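Long-range contacts in NTF2 domain-containing protein (PDB 4X2H), which is of unknown function but adopts an NTF2-like fold and pairs with the chain of another protein, possibly acting in nuclear transport: residues 32-37 with 158-163; 125-130 with 147-152; 99-104 with 154-159; 131-136 with 143-148. All blocks are in the same frame, centred on the assembly; numbering follows the deposited sequence.

In the fold
Contacts 2 and 4 fall inside the chain loops closed by contacts 1 and 3; second segments overlap within each pair. Contacts 2 and 4 share the hairpin of strands 122-135 and 145-157, their centres 14 Å apart, and meet at Gln147 and His148. Contacts 1 and 3, centres 10 Å apart, share Asn158 and Trp159 where strand 145-157 has given way to a loop; there Tyr36 joins helix 34-39 to the 99-104 loop. The centres of contacts 1 and 4 lie 36 Å apart, on opposite sides of the chain's centre. Strand 145-157 thus runs from the hairpin end to the helix-and-loop end of one NTF2-like domain, and contacts 2, 3 and 4 also reach the partner protein.

Contact 1 of 4, residues 32-37 with 158-163; sequences NNATYT and NWDVLE
Asn33, the N-cap of helix 34-39, meets Asn158 and Asp160 in the loop that leaves strand 145-157 of the NTF2-like domain. The tight, buried part begins at the Asn33 amide. With CG anti to the backbone N (chi1 180°), OD1 folds over the first helical turn and accepts from Tyr36 N at 2.9 Å, in the carbonyl plane and on a lone pair. A water also donates to this oxygen while accepting from Trp159 N, so the cap is tied to the loop backbone. On the other branch, Asn33 ND2 gives a weak bond of 2.9 Å to Asn158 OD1, an oxygen that also takes Asp160 N in an Asx turn; Asn158 ND2 is held by Arg171 O. Alongside, the rings of Tyr36 and Trp159 meet obliquely, planes at 52°, the tyrosine hydroxyl being bonded to Pro157 O. Thr35 CG2 reaches the indole edge at CD1, 3.7 Å away.

The outer side is more open to solvent, yet Thr35 and Asp160 are not loosely bonded; the loose spot is exposed Ala34, whose CB only touches Asp160 OD2 at 3.6 Å. N-H groups at the N-terminal end of this short helix may favour the charge of Asp160. Thr35 OG1 lies 2.5 Å from Asp160 OD1, a very short bond of doubtful length; firmer is Thr35 N, reaching the syn lone pair of Asp160 OD2 at 3.1 Å.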
loop_
_atom_site.group_PDB
_atom_site.type_symbol
_atom_site.label_atom_id
_atom_site.label_comp_id
_atom_site.label_asym_id
_atom_site.label_seq_id
_atom_site.Cartn_x
_atom_site.Cartn_y
_atom_site.Cartn_z
ATOM N N ASN B 32 6.813 15.711 12.987
ATOM C CA ASN B 32 7.876 16.160 13.882
ATOM C C ASN B 32 9.219 16.281 13.166
ATOM O O ASN B 32 10.275 16.063 13.762
ATOM C CB ASN B 32 7.993 15.207 15.073
ATOM C CG ASN B 32 6.708 15.126 15.877
ATOM O OD1 ASN B 32 5.961 16.103 15.975
ATOM N ND2 ASN B 32 6.438 13.959 16.449
ATOM N N ASN B 33 9.165 16.634 11.885
ATOM C CA ASN B 33 10.368 16.850 11.091
ATOM C C ASN B 33 10.622 18.342 10.907
ATOM O O ASN B 33 9.706 19.102 10.584
ATOM C CB ASN B 33 10.248 16.155 9.732
ATOM C CG ASN B 33 11.478 16.353 8.868
ATOM O OD1 ASN B 33 11.496 17.199 7.975
ATOM N ND2 ASN B 33 12.517 15.578 9.141
ATOM N N ALA B 34 11.869 18.751 11.124
ATOM C CA ALA B 34 12.248 20.161 11.103
ATOM C C ALA B 34 12.002 20.810 9.744
ATOM O O ALA B 34 11.397 21.877 9.651
ATOM C CB ALA B 34 13.715 20.306 11.489
ATOM N N THR B 35 12.480 20.164 8.688
ATOM C CA THR B 35 12.394 20.730 7.349
ATOM C C THR B 35 10.957 20.756 6.827
ATOM O O THR B 35 10.515 21.757 6.263
ATOM C CB THR B 35 13.293 19.951 6.372
ATOM O OG1 THR B 35 14.661 20.293 6.625
ATOM C CG2 THR B 35 12.966 20.280 4.922
ATOM N N TYR B 36 10.222 19.665 7.007
ATOM C CA TYR B 36 8.845 19.624 6.531
ATOM C C TYR B 36 7.971 20.587 7.323
ATOM O O TYR B 36 7.030 21.161 6.781
ATOM C CB TYR B 36 8.293 18.202 6.605
ATOM C CG TYR B 36 8.744 17.330 5.455
ATOM C CD1 TYR B 36 8.631 17.764 4.141
ATOM C CD2 TYR B 36 9.298 16.087 5.685
ATOM C CE1 TYR B 36 9.046 16.970 3.084
ATOM C CE2 TYR B 36 9.718 15.286 4.636
ATOM C CZ TYR B 36 9.590 15.732 3.341
ATOM O OH TYR B 36 10.013 14.930 2.304
ATOM N N THR B 37 8.295 20.788 8.597
ATOM C CA THR B 37 7.537 21.714 9.429
ATOM C C THR B 37 7.765 23.151 8.966
ATOM O O THR B 37 6.820 23.933 8.865
ATOM C CB THR B 37 7.914 21.571 10.913
ATOM O OG1 THR B 37 7.506 20.277 11.382
ATOM C CG2 THR B 37 7.233 22.641 11.760
ATOM N N ASN B 158 13.419 12.089 4.079
ATOM C CA ASN B 158 13.793 12.917 5.222
ATOM C C ASN B 158 15.009 13.748 4.848
ATOM O O ASN B 158 16.137 13.256 4.887
ATOM C CB ASN B 158 14.091 12.065 6.458
ATOM C CG ASN B 158 14.352 12.907 7.701
ATOM O OD1 ASN B 158 14.545 14.126 7.619
ATOM N ND2 ASN B 158 14.370 12.259 8.858
ATOM N N TRP B 159 14.778 15.006 4.483
ATOM C CA TRP B 159 15.850 15.871 4.001
ATOM C C TRP B 159 16.886 16.169 5.082
ATOM O O TRP B 159 18.013 16.554 4.774
ATOM C CB TRP B 159 15.283 17.191 3.474
ATOM C CG TRP B 159 14.262 17.040 2.396
ATOM C CD1 TRP B 159 12.980 17.510 2.413
ATOM C CD2 TRP B 159 14.425 16.366 1.138
ATOM N NE1 TRP B 159 12.341 17.181 1.244
ATOM C CE2 TRP B 159 13.205 16.479 0.445
ATOM C CE3 TRP B 159 15.485 15.689 0.530
ATOM C CZ2 TRP B 159 13.012 15.932 -0.825
ATOM C CZ3 TRP B 159 15.293 15.150 -0.733
ATOM C CH2 TRP B 159 14.064 15.272 -1.393
ATOM N N ASP B 160 16.505 15.994 6.343
ATOM C CA ASP B 160 17.390 16.310 7.460
ATOM C C ASP B 160 18.349 15.169 7.783
ATOM O O ASP B 160 19.313 15.365 8.527
ATOM C CB ASP B 160 16.568 16.663 8.702
ATOM C CG ASP B 160 15.716 17.905 8.506
ATOM O OD1 ASP B 160 16.220 18.881 7.907
ATOM O OD2 ASP B 160 14.543 17.903 8.941
ATOM N N VAL B 161 18.092 13.992 7.216
ATOM C CA VAL B 161 18.886 12.799 7.502
ATOM C C VAL B 161 19.588 12.273 6.251
ATOM O O VAL B 161 20.750 11.871 6.312
ATOM C CB VAL B 161 18.003 11.677 8.112
ATOM C CG1 VAL B 161 18.750 10.346 8.169
ATOM C CG2 VAL B 161 17.545 12.078 9.501
ATOM N N LEU B 162 18.887 12.274 5.121
ATOM C CA LEU B 162 19.460 11.778 3.869
ATOM C C LEU B 162 20.749 12.506 3.507
ATOM O O LEU B 162 20.749 13.715 3.278
ATOM C CB LEU B 162 18.456 11.917 2.723
ATOM C CG LEU B 162 17.343 10.871 2.683
ATOM C CD1 LEU B 162 16.299 11.255 1.653
ATOM C CD2 LEU B 162 17.905 9.490 2.374
ATOM N N GLU B 163 21.840 11.747 3.457
ATOM C CA GLU B 163 23.165 12.277 3.134
ATOM C C GLU B 163 23.577 13.412 4.073
ATOM O O GLU B 163 24.353 14.294 3.705
ATOM C CB GLU B 163 23.203 12.733 1.674
ATOM C CG GLU B 163 23.447 11.579 0.714
ATOM C CD GLU B 163 22.752 11.759 -0.615
ATOM O OE1 GLU B 163 22.502 10.740 -1.294
ATOM O OE2 GLU B 163 22.460 12.916 -0.986
HETATM O O HOH W 1 12.472 16.535 5.423
#

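Contact 2 of 4, residues 125-130 with 147-152; sequences LTVSGS and QHFNDV
Val127 and Asp151 form a hydrogen-bonded pair in the antiparallel hairpin of strands 122-135 and 145-157, inside the NTF2-like sheet between strands 173-182 and 83-96. Main-chain bonds come first. Val127 N and O exchange bonds of 2.7 Å with Asp151 O and N; Gly129 and Phe149 pair likewise through slightly longer bonds, and CA-H...O contacts run alongside, for example Ser128 CA to Phe149 O at 3.3 Å.

Apolar contacts occupy the face of Val127 and Phe149, which turns to helix 3-20. Phe149 CG sits between its own backbone N and carbonyl carbon (chi1 80°), swinging the ring across the neighbouring strand. The ring lies against bare backbone where Gly129 has no side chain: CE1 is 3.4 Å from Gly129 C, and Gly129 N stands over one face near the rim. Tyr87 meets this ring edge-to-face. Asp151, on the same side, is bonded through its carboxylate to Tyr16 and His178.

Polar side chains and waters line the other face, which the partner protein covers. Polar side chains of that chain bond Asn150 OD1 and stack on the His148 ring. Asn150 ND2 reaches Val127 O at 3.2 Å from above the carbonyl plane and Ser128 OG more weakly. Two waters lie in the plane of the His148 ring, one joining NE2 to Ser128 OG, the other 2.9 Å from ND1 and 2.6 Å from Ser130 OG.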
loop_
_atom_site.group_PDB
_atom_site.type_symbol
_atom_site.label_atom_id
_atom_site.label_comp_id
_atom_site.label_asym_id
_atom_site.label_seq_id
_atom_site.Cartn_x
_atom_site.Cartn_y
_atom_site.Cartn_z
ATOM N N LEU B 125 3.897 2.127 0.049
ATOM C CA LEU B 125 4.270 0.879 0.706
ATOM C C LEU B 125 3.035 0.170 1.230
ATOM O O LEU B 125 2.206 0.789 1.886
ATOM C CB LEU B 125 5.242 1.163 1.856
ATOM C CG LEU B 125 5.575 0.009 2.806
ATOM C CD1 LEU B 125 6.376 -1.064 2.091
ATOM C CD2 LEU B 125 6.325 0.531 4.024
ATOM N N THR B 126 2.909 -1.120 0.933
ATOM C CA THR B 126 1.849 -1.936 1.519
ATOM C C THR B 126 2.476 -3.065 2.331
ATOM O O THR B 126 3.470 -3.664 1.917
ATOM C CB THR B 126 0.897 -2.509 0.445
ATOM O OG1 THR B 126 -0.128 -3.282 1.078
ATOM C CG2 THR B 126 1.643 -3.379 -0.555
ATOM N N VAL B 127 1.897 -3.326 3.499
ATOM C CA VAL B 127 2.412 -4.330 4.423
ATOM C C VAL B 127 1.253 -5.155 4.925
ATOM O O VAL B 127 0.208 -4.609 5.272
ATOM C CB VAL B 127 3.137 -3.706 5.631
ATOM C CG1 VAL B 127 3.743 -4.795 6.506
ATOM C CG2 VAL B 127 4.206 -2.715 5.174
ATOM N N SER B 128 1.438 -6.467 4.977
ATOM C CA SER B 128 0.396 -7.347 5.479
ATOM C C SER B 128 0.986 -8.391 6.410
ATOM O O SER B 128 2.157 -8.756 6.303
ATOM C CB SER B 128 -0.346 -8.018 4.322
ATOM O OG SER B 128 -1.056 -7.052 3.560
ATOM N N GLY B 129 0.163 -8.856 7.341
ATOM C CA GLY B 129 0.608 -9.839 8.304
ATOM C C GLY B 129 -0.488 -10.148 9.295
ATOM O O GLY B 129 -1.666 -9.932 9.007
ATOM N N SER B 130 -0.096 -10.645 10.464
ATOM C CA SER B 130 -1.047 -10.998 11.504
ATOM C C SER B 130 -0.788 -10.204 12.775
ATOM O O SER B 130 0.346 -9.800 13.055
ATOM C CB SER B 130 -0.981 -12.495 11.807
ATOM O OG SER B 130 -1.277 -13.271 10.655
ATOM N N GLN B 147 -5.814 -11.440 14.318
ATOM C CA GLN B 147 -6.308 -10.614 13.223
ATOM C C GLN B 147 -5.352 -10.654 12.053
ATOM O O GLN B 147 -4.156 -10.862 12.225
ATOM C CB GLN B 147 -6.479 -9.156 13.648
ATOM C CG GLN B 147 -7.509 -8.900 14.719
ATOM C CD GLN B 147 -7.622 -7.422 15.026
ATOM O OE1 GLN B 147 -6.620 -6.756 15.298
ATOM N NE2 GLN B 147 -8.833 -6.894 14.959
ATOM N N HIS B 148 -5.890 -10.437 10.861
ATOM C CA HIS B 148 -5.079 -10.101 9.705
ATOM C C HIS B 148 -4.959 -8.584 9.680
ATOM O O HIS B 148 -5.943 -7.901 9.939
ATOM C CB HIS B 148 -5.721 -10.627 8.417
ATOM C CG HIS B 148 -4.929 -10.328 7.184
ATOM N ND1 HIS B 148 -3.722 -10.936 6.909
ATOM C CD2 HIS B 148 -5.169 -9.483 6.153
ATOM C CE1 HIS B 148 -3.251 -10.473 5.764
ATOM N NE2 HIS B 148 -4.111 -9.594 5.284
ATOM N N PHE B 149 -3.771 -8.046 9.411
ATOM C CA PHE B 149 -3.660 -6.605 9.222
ATOM C C PHE B 149 -3.072 -6.279 7.875
ATOM O O PHE B 149 -2.325 -7.063 7.289
ATOM C CB PHE B 149 -2.835 -5.934 10.333
ATOM C CG PHE B 149 -1.343 -6.043 10.162
ATOM C CD1 PHE B 149 -0.646 -7.091 10.728
ATOM C CD2 PHE B 149 -0.629 -5.066 9.478
ATOM C CE1 PHE B 149 0.727 -7.196 10.592
ATOM C CE2 PHE B 149 0.745 -5.162 9.338
ATOM C CZ PHE B 149 1.424 -6.230 9.902
ATOM N N ASN B 150 -3.465 -5.110 7.392
ATOM C CA ASN B 150 -2.962 -4.544 6.162
ATOM C C ASN B 150 -2.688 -3.068 6.413
ATOM O O ASN B 150 -3.595 -2.313 6.763
ATOM C CB ASN B 150 -3.967 -4.750 5.024
ATOM C CG ASN B 150 -3.561 -4.049 3.748
ATOM O OD1 ASN B 150 -4.361 -3.343 3.140
ATOM N ND2 ASN B 150 -2.316 -4.239 3.335
ATOM N N ASP B 151 -1.419 -2.690 6.283
ATOM C CA ASP B 151 -0.965 -1.312 6.432
ATOM C C ASP B 151 -0.569 -0.768 5.071
ATOM O O ASP B 151 0.059 -1.474 4.291
ATOM C CB ASP B 151 0.250 -1.231 7.371
ATOM C CG ASP B 151 -0.099 -0.777 8.779
ATOM O OD1 ASP B 151 -1.074 -0.019 8.963
ATOM O OD2 ASP B 151 0.640 -1.169 9.715
ATOM N N VAL B 152 -0.933 0.475 4.777
ATOM C CA VAL B 152 -0.361 1.157 3.628
ATOM C C VAL B 152 0.208 2.498 4.072
ATOM O O VAL B 152 -0.355 3.174 4.932
ATOM C CB VAL B 152 -1.381 1.357 2.473
ATOM C CG1 VAL B 152 -1.786 0.003 1.879
ATOM C CG2 VAL B 152 -2.587 2.167 2.928
HETATM O O HOH W 2 -3.070 -2.938 0.377
HETATM O O HOH W 3 -3.582 -8.048 3.120
HETATM O O HOH W 4 -3.100 -13.014 8.840
#

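Contact 3 of 4, residues 99-104 with 154-159; sequences ADYRFA and ILVPNW
Tyr101 lays its ring across Val156 and Pro157, pinning the loop between strand 83-96 and helix 107-112 to the end of strand 145-157 in the NTF2-like domain. Its CG is anti to the backbone N (chi1 -175°), carrying the ring toward strand 145-157. Val156 comes up under the phenol end of the ring in an off-centre CH-pi contact, CB 4.3 Å from the ring centroid and 28° off the normal, with CG1 3.6 Å from Tyr101 CZ. Pro157 CD approaches obliquely beside the CD2-CE2 side, only 3.4 Å from Tyr101 CD2. Over one ring face, toward the rim, stands Phe103 N of the tyrosine's own loop.

Trp159 is set differently. The six-membered end of the indole points at the edge of the Tyr101 ring, CZ2 lying near the phenol plane and 3.7 Å from CD2, while Pro157 CB sits over one indole face. The pyrrole end turns to the loop backbone: NE1 donates to Phe103 O at 2.9 Å, the acceptor 18° out of the indole plane, and CD1 comes within 3.3 Å of Ala104 O. Tyr36 of helix 34-39 packs beside both Tyr101 and Ala104, and aromatic and polar side chains of the partner protein flank Phe103.

Tyr101 and Ala104 thus supply the apolar contact of the loop, and the one hydrogen bond across it, from a buried indole N-H to a main-chain carbonyl, contributes with the packing around the ring to how the tryptophan is turned.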
loop_
_atom_site.group_PDB
_atom_site.type_symbol
_atom_site.label_atom_id
_atom_site.label_comp_id
_atom_site.label_asym_id
_atom_site.label_seq_id
_atom_site.Cartn_x
_atom_site.Cartn_y
_atom_site.Cartn_z
ATOM N N ALA B 99 9.400 9.688 -8.467
ATOM C CA ALA B 99 10.851 9.564 -8.441
ATOM C C ALA B 99 11.532 10.928 -8.478
ATOM O O ALA B 99 12.755 11.015 -8.372
ATOM C CB ALA B 99 11.322 8.711 -9.609
ATOM N N ASP B 100 10.736 11.985 -8.639
ATOM C CA ASP B 100 11.249 13.351 -8.714
ATOM C C ASP B 100 10.632 14.186 -7.600
ATOM O O ASP B 100 10.200 15.312 -7.819
ATOM C CB ASP B 100 10.942 13.969 -10.083
ATOM C CG ASP B 100 11.672 15.290 -10.319
ATOM O OD1 ASP B 100 12.722 15.531 -9.685
ATOM O OD2 ASP B 100 11.180 16.090 -11.142
ATOM N N TYR B 101 10.575 13.617 -6.406
ATOM C CA TYR B 101 9.957 14.296 -5.277
ATOM C C TYR B 101 10.789 15.519 -4.898
ATOM O O TYR B 101 12.002 15.410 -4.709
ATOM C CB TYR B 101 9.814 13.336 -4.097
ATOM C CG TYR B 101 9.071 13.926 -2.927
ATOM C CD1 TYR B 101 7.688 13.837 -2.848
ATOM C CD2 TYR B 101 9.747 14.581 -1.911
ATOM C CE1 TYR B 101 7.001 14.382 -1.782
ATOM C CE2 TYR B 101 9.074 15.128 -0.845
ATOM C CZ TYR B 101 7.699 15.025 -0.784
ATOM O OH TYR B 101 7.029 15.573 0.282
ATOM N N ARG B 102 10.137 16.680 -4.806
ATOM C CA ARG B 102 10.843 17.947 -4.615
ATOM C C ARG B 102 10.356 18.781 -3.438
ATOM O O ARG B 102 10.970 19.801 -3.121
ATOM C CB ARG B 102 10.726 18.824 -5.863
ATOM C CG ARG B 102 11.098 18.155 -7.158
ATOM C CD ARG B 102 11.355 19.183 -8.243
ATOM N NE ARG B 102 12.262 18.669 -9.264
ATOM C CZ ARG B 102 13.101 19.417 -9.974
ATOM N NH1 ARG B 102 13.161 20.730 -9.784
ATOM N NH2 ARG B 102 13.886 18.849 -10.878
ATOM N N PHE B 103 9.253 18.401 -2.805
ATOM C CA PHE B 103 8.694 19.287 -1.793
ATOM C C PHE B 103 9.632 19.415 -0.600
ATOM O O PHE B 103 10.070 18.417 -0.028
ATOM C CB PHE B 103 7.319 18.832 -1.309
ATOM C CG PHE B 103 6.729 19.767 -0.299
ATOM C CD1 PHE B 103 6.197 20.982 -0.703
ATOM C CD2 PHE B 103 6.760 19.471 1.050
ATOM C CE1 PHE B 103 5.678 21.870 0.216
ATOM C CE2 PHE B 103 6.240 20.359 1.982
ATOM C CZ PHE B 103 5.697 21.560 1.560
ATOM N N ALA B 104 9.938 20.666 -0.260
ATOM C CA ALA B 104 10.801 21.018 0.867
ATOM C C ALA B 104 12.256 20.600 0.642
ATOM O O ALA B 104 13.075 20.688 1.550
ATOM C CB ALA B 104 10.265 20.399 2.161
ATOM N N ILE B 154 2.411 6.136 2.627
ATOM C CA ILE B 154 3.147 6.937 1.668
ATOM C C ILE B 154 4.374 7.495 2.379
ATOM O O ILE B 154 4.262 8.201 3.385
ATOM C CB ILE B 154 2.297 8.063 1.065
ATOM C CG1 ILE B 154 1.165 7.455 0.237
ATOM C CG2 ILE B 154 3.158 8.954 0.175
ATOM C CD1 ILE B 154 0.133 8.454 -0.232
ATOM N N LEU B 155 5.545 7.148 1.864
ATOM C CA LEU B 155 6.801 7.593 2.446
ATOM C C LEU B 155 7.441 8.681 1.603
ATOM O O LEU B 155 7.409 8.609 0.377
ATOM C CB LEU B 155 7.765 6.425 2.588
ATOM C CG LEU B 155 7.298 5.258 3.452
ATOM C CD1 LEU B 155 8.292 4.128 3.329
ATOM C CD2 LEU B 155 7.134 5.677 4.910
ATOM N N VAL B 156 8.024 9.678 2.268
ATOM C CA VAL B 156 8.733 10.765 1.587
ATOM C C VAL B 156 10.141 10.918 2.175
ATOM O O VAL B 156 10.408 10.466 3.292
ATOM C CB VAL B 156 7.967 12.106 1.691
ATOM C CG1 VAL B 156 6.645 12.035 0.931
ATOM C CG2 VAL B 156 7.725 12.488 3.142
ATOM N N PRO B 157 11.062 11.533 1.413
ATOM C CA PRO B 157 12.442 11.687 1.887
ATOM C C PRO B 157 12.560 12.517 3.162
ATOM O O PRO B 157 11.871 13.529 3.298
ATOM C CB PRO B 157 13.133 12.407 0.724
ATOM C CG PRO B 157 12.307 12.126 -0.460
ATOM C CD PRO B 157 10.898 12.016 0.033
ATOM N N ASN B 158 13.419 12.089 4.079
ATOM C CA ASN B 158 13.793 12.917 5.222
ATOM C C ASN B 158 15.009 13.748 4.848
ATOM O O ASN B 158 16.137 13.256 4.887
ATOM C CB ASN B 158 14.091 12.065 6.458
ATOM C CG ASN B 158 14.352 12.907 7.701
ATOM O OD1 ASN B 158 14.545 14.126 7.619
ATOM N ND2 ASN B 158 14.370 12.259 8.858
ATOM N N TRP B 159 14.778 15.006 4.483
ATOM C CA TRP B 159 15.850 15.871 4.001
ATOM C C TRP B 159 16.886 16.169 5.082
ATOM O O TRP B 159 18.013 16.554 4.774
ATOM C CB TRP B 159 15.283 17.191 3.474
ATOM C CG TRP B 159 14.262 17.040 2.396
ATOM C CD1 TRP B 159 12.980 17.510 2.413
ATOM C CD2 TRP B 159 14.425 16.366 1.138
ATOM N NE1 TRP B 159 12.341 17.181 1.244
ATOM C CE2 TRP B 159 13.205 16.479 0.445
ATOM C CE3 TRP B 159 15.485 15.689 0.530
ATOM C CZ2 TRP B 159 13.012 15.932 -0.825
ATOM C CZ3 TRP B 159 15.293 15.150 -0.733
ATOM C CH2 TRP B 159 14.064 15.272 -1.393
#

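Contact 4 of 4, residues 131-136 with 143-148; sequences VYFGAS and YVIKQH
Phe133 O accepts twice from the opposite strand: Val144 N comes in at 2.8 Å, nearly along the C=O axis, and Ile145 N adds a weaker bond at 3.3 Å. Phe133 N in turn gives a bond of 2.8 Å to Ile145 O, an oxygen that also lies at the edge of the Phe133 ring. One step inward, Val131 N and O are both satisfied, by Gln147 O and Gln147 N.

With Val144 and Ile145 both facing Phe133, the geometry is a classic beta bulge, set in the outer end of the hairpin of strands 122-135 and 145-157. Here the first strand turns a corner at Phe133 and Gly134. The glycine has a positive phi of 75°, and its carbonyl is taken by Arg82 outside the pair.

Side chains add less polar pairing. Lys146, extended along its length, runs beside the Tyr132 ring and in the same direction; its CD is 3.6 Å from Tyr132 CE1, and NZ makes a weak bond of 3.4 Å to Tyr132 OH. Tyr143 CD2 meets the edge of the Tyr132 ring at CD1, 3.7 Å away. Among the residues facing the partner protein, Gln147 OE1 touches Phe133 CE1 at 3.3 Å, ring and amide planes 75° apart.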
loop_
_atom_site.group_PDB
_atom_site.type_symbol
_atom_site.label_atom_id
_atom_site.label_comp_id
_atom_site.label_asym_id
_atom_site.label_seq_id
_atom_site.Cartn_x
_atom_site.Cartn_y
_atom_site.Cartn_z
ATOM N N VAL B 131 -1.859 -9.979 13.526
ATOM C CA VAL B 131 -1.780 -9.417 14.867
ATOM C C VAL B 131 -2.210 -10.495 15.844
ATOM O O VAL B 131 -3.327 -10.999 15.750
ATOM C CB VAL B 131 -2.693 -8.197 15.060
ATOM C CG1 VAL B 131 -2.271 -7.422 16.305
ATOM C CG2 VAL B 131 -2.697 -7.308 13.836
ATOM N N TYR B 132 -1.335 -10.843 16.779
ATOM C CA TYR B 132 -1.657 -11.850 17.785
ATOM C C TYR B 132 -1.926 -11.210 19.134
ATOM O O TYR B 132 -1.086 -10.486 19.664
ATOM C CB TYR B 132 -0.524 -12.865 17.913
ATOM C CG TYR B 132 -0.318 -13.681 16.663
ATOM C CD1 TYR B 132 -1.019 -14.860 16.460
ATOM C CD2 TYR B 132 0.569 -13.270 15.683
ATOM C CE1 TYR B 132 -0.843 -15.607 15.313
ATOM C CE2 TYR B 132 0.754 -14.013 14.533
ATOM C CZ TYR B 132 0.045 -15.181 14.355
ATOM O OH TYR B 132 0.229 -15.922 13.212
ATOM N N PHE B 133 -3.106 -11.483 19.678
ATOM C CA PHE B 133 -3.471 -11.011 21.008
ATOM C C PHE B 133 -3.379 -12.136 22.026
ATOM O O PHE B 133 -4.019 -13.174 21.870
ATOM C CB PHE B 133 -4.882 -10.433 20.991
ATOM C CG PHE B 133 -5.018 -9.222 20.126
ATOM C CD1 PHE B 133 -5.194 -9.346 18.759
ATOM C CD2 PHE B 133 -4.949 -7.956 20.678
ATOM C CE1 PHE B 133 -5.314 -8.216 17.954
ATOM C CE2 PHE B 133 -5.069 -6.831 19.880
ATOM C CZ PHE B 133 -5.247 -6.968 18.518
ATOM N N GLY B 134 -2.569 -11.932 23.060
ATOM C CA GLY B 134 -2.493 -12.869 24.170
ATOM C C GLY B 134 -1.733 -14.150 23.876
ATOM O O GLY B 134 -1.916 -15.157 24.565
ATOM N N ALA B 135 -0.878 -14.120 22.860
ATOM C CA ALA B 135 -0.064 -15.274 22.505
ATOM C C ALA B 135 1.251 -15.278 23.272
ATOM O O ALA B 135 1.740 -14.228 23.698
ATOM C CB ALA B 135 0.209 -15.288 21.008
ATOM N N SER B 136 1.824 -16.464 23.447
ATOM C CA SER B 136 3.184 -16.573 23.950
ATOM C C SER B 136 4.094 -15.851 22.953
ATOM O O SER B 136 3.791 -15.825 21.760
ATOM C CB SER B 136 3.597 -18.033 24.123
ATOM O OG SER B 136 2.699 -18.710 24.986
ATOM N N TYR B 143 -2.735 -18.051 20.727
ATOM C CA TYR B 143 -3.357 -16.740 20.881
ATOM C C TYR B 143 -4.799 -16.808 21.375
ATOM O O TYR B 143 -5.449 -17.849 21.299
ATOM C CB TYR B 143 -3.333 -15.992 19.553
ATOM C CG TYR B 143 -4.019 -16.734 18.428
ATOM C CD1 TYR B 143 -5.393 -16.635 18.237
ATOM C CD2 TYR B 143 -3.292 -17.530 17.554
ATOM C CE1 TYR B 143 -6.024 -17.309 17.205
ATOM C CE2 TYR B 143 -3.913 -18.208 16.520
ATOM C CZ TYR B 143 -5.277 -18.095 16.352
ATOM O OH TYR B 143 -5.895 -18.763 15.323
ATOM N N VAL B 144 -5.288 -15.674 21.871
ATOM C CA VAL B 144 -6.689 -15.500 22.230
ATOM C C VAL B 144 -7.456 -14.980 21.017
ATOM O O VAL B 144 -8.500 -15.513 20.647
ATOM C CB VAL B 144 -6.843 -14.522 23.411
ATOM C CG1 VAL B 144 -8.314 -14.312 23.755
ATOM C CG2 VAL B 144 -6.069 -15.033 24.619
ATOM N N ILE B 145 -6.917 -13.926 20.407
ATOM C CA ILE B 145 -7.445 -13.383 19.160
ATOM C C ILE B 145 -6.326 -13.280 18.135
ATOM O O ILE B 145 -5.196 -12.936 18.473
ATOM C CB ILE B 145 -8.077 -11.980 19.352
ATOM C CG1 ILE B 145 -9.226 -12.028 20.363
ATOM C CG2 ILE B 145 -8.556 -11.407 18.014
ATOM C CD1 ILE B 145 -10.395 -12.898 19.945
ATOM N N LYS B 146 -6.648 -13.595 16.886
ATOM C CA LYS B 146 -5.739 -13.363 15.776
ATOM C C LYS B 146 -6.449 -12.536 14.717
ATOM O O LYS B 146 -7.551 -12.877 14.286
ATOM C CB LYS B 146 -5.242 -14.677 15.180
ATOM C CG LYS B 146 -4.247 -14.500 14.041
ATOM C CD LYS B 146 -3.902 -15.825 13.385
ATOM C CE LYS B 146 -2.998 -15.626 12.182
ATOM N NZ LYS B 146 -2.576 -16.921 11.578
ATOM N N GLN B 147 -5.814 -11.440 14.318
ATOM C CA GLN B 147 -6.308 -10.614 13.223
ATOM C C GLN B 147 -5.352 -10.654 12.053
ATOM O O GLN B 147 -4.156 -10.862 12.225
ATOM C CB GLN B 147 -6.479 -9.156 13.648
ATOM C CG GLN B 147 -7.509 -8.900 14.719
ATOM C CD GLN B 147 -7.622 -7.422 15.026
ATOM O OE1 GLN B 147 -6.620 -6.756 15.298
ATOM N NE2 GLN B 147 -8.833 -6.894 14.959
ATOM N N HIS B 148 -5.890 -10.437 10.861
ATOM C CA HIS B 148 -5.079 -10.101 9.705
ATOM C C HIS B 148 -4.959 -8.584 9.680
ATOM O O HIS B 148 -5.943 -7.901 9.939
ATOM C CB HIS B 148 -5.721 -10.627 8.417
ATOM C CG HIS B 148 -4.929 -10.328 7.184
ATOM N ND1 HIS B 148 -3.722 -10.936 6.909
ATOM C CD2 HIS B 148 -5.169 -9.483 6.153
ATOM C CE1 HIS B 148 -3.251 -10.473 5.764
ATOM N NE2 HIS B 148 -4.111 -9.594 5.284
#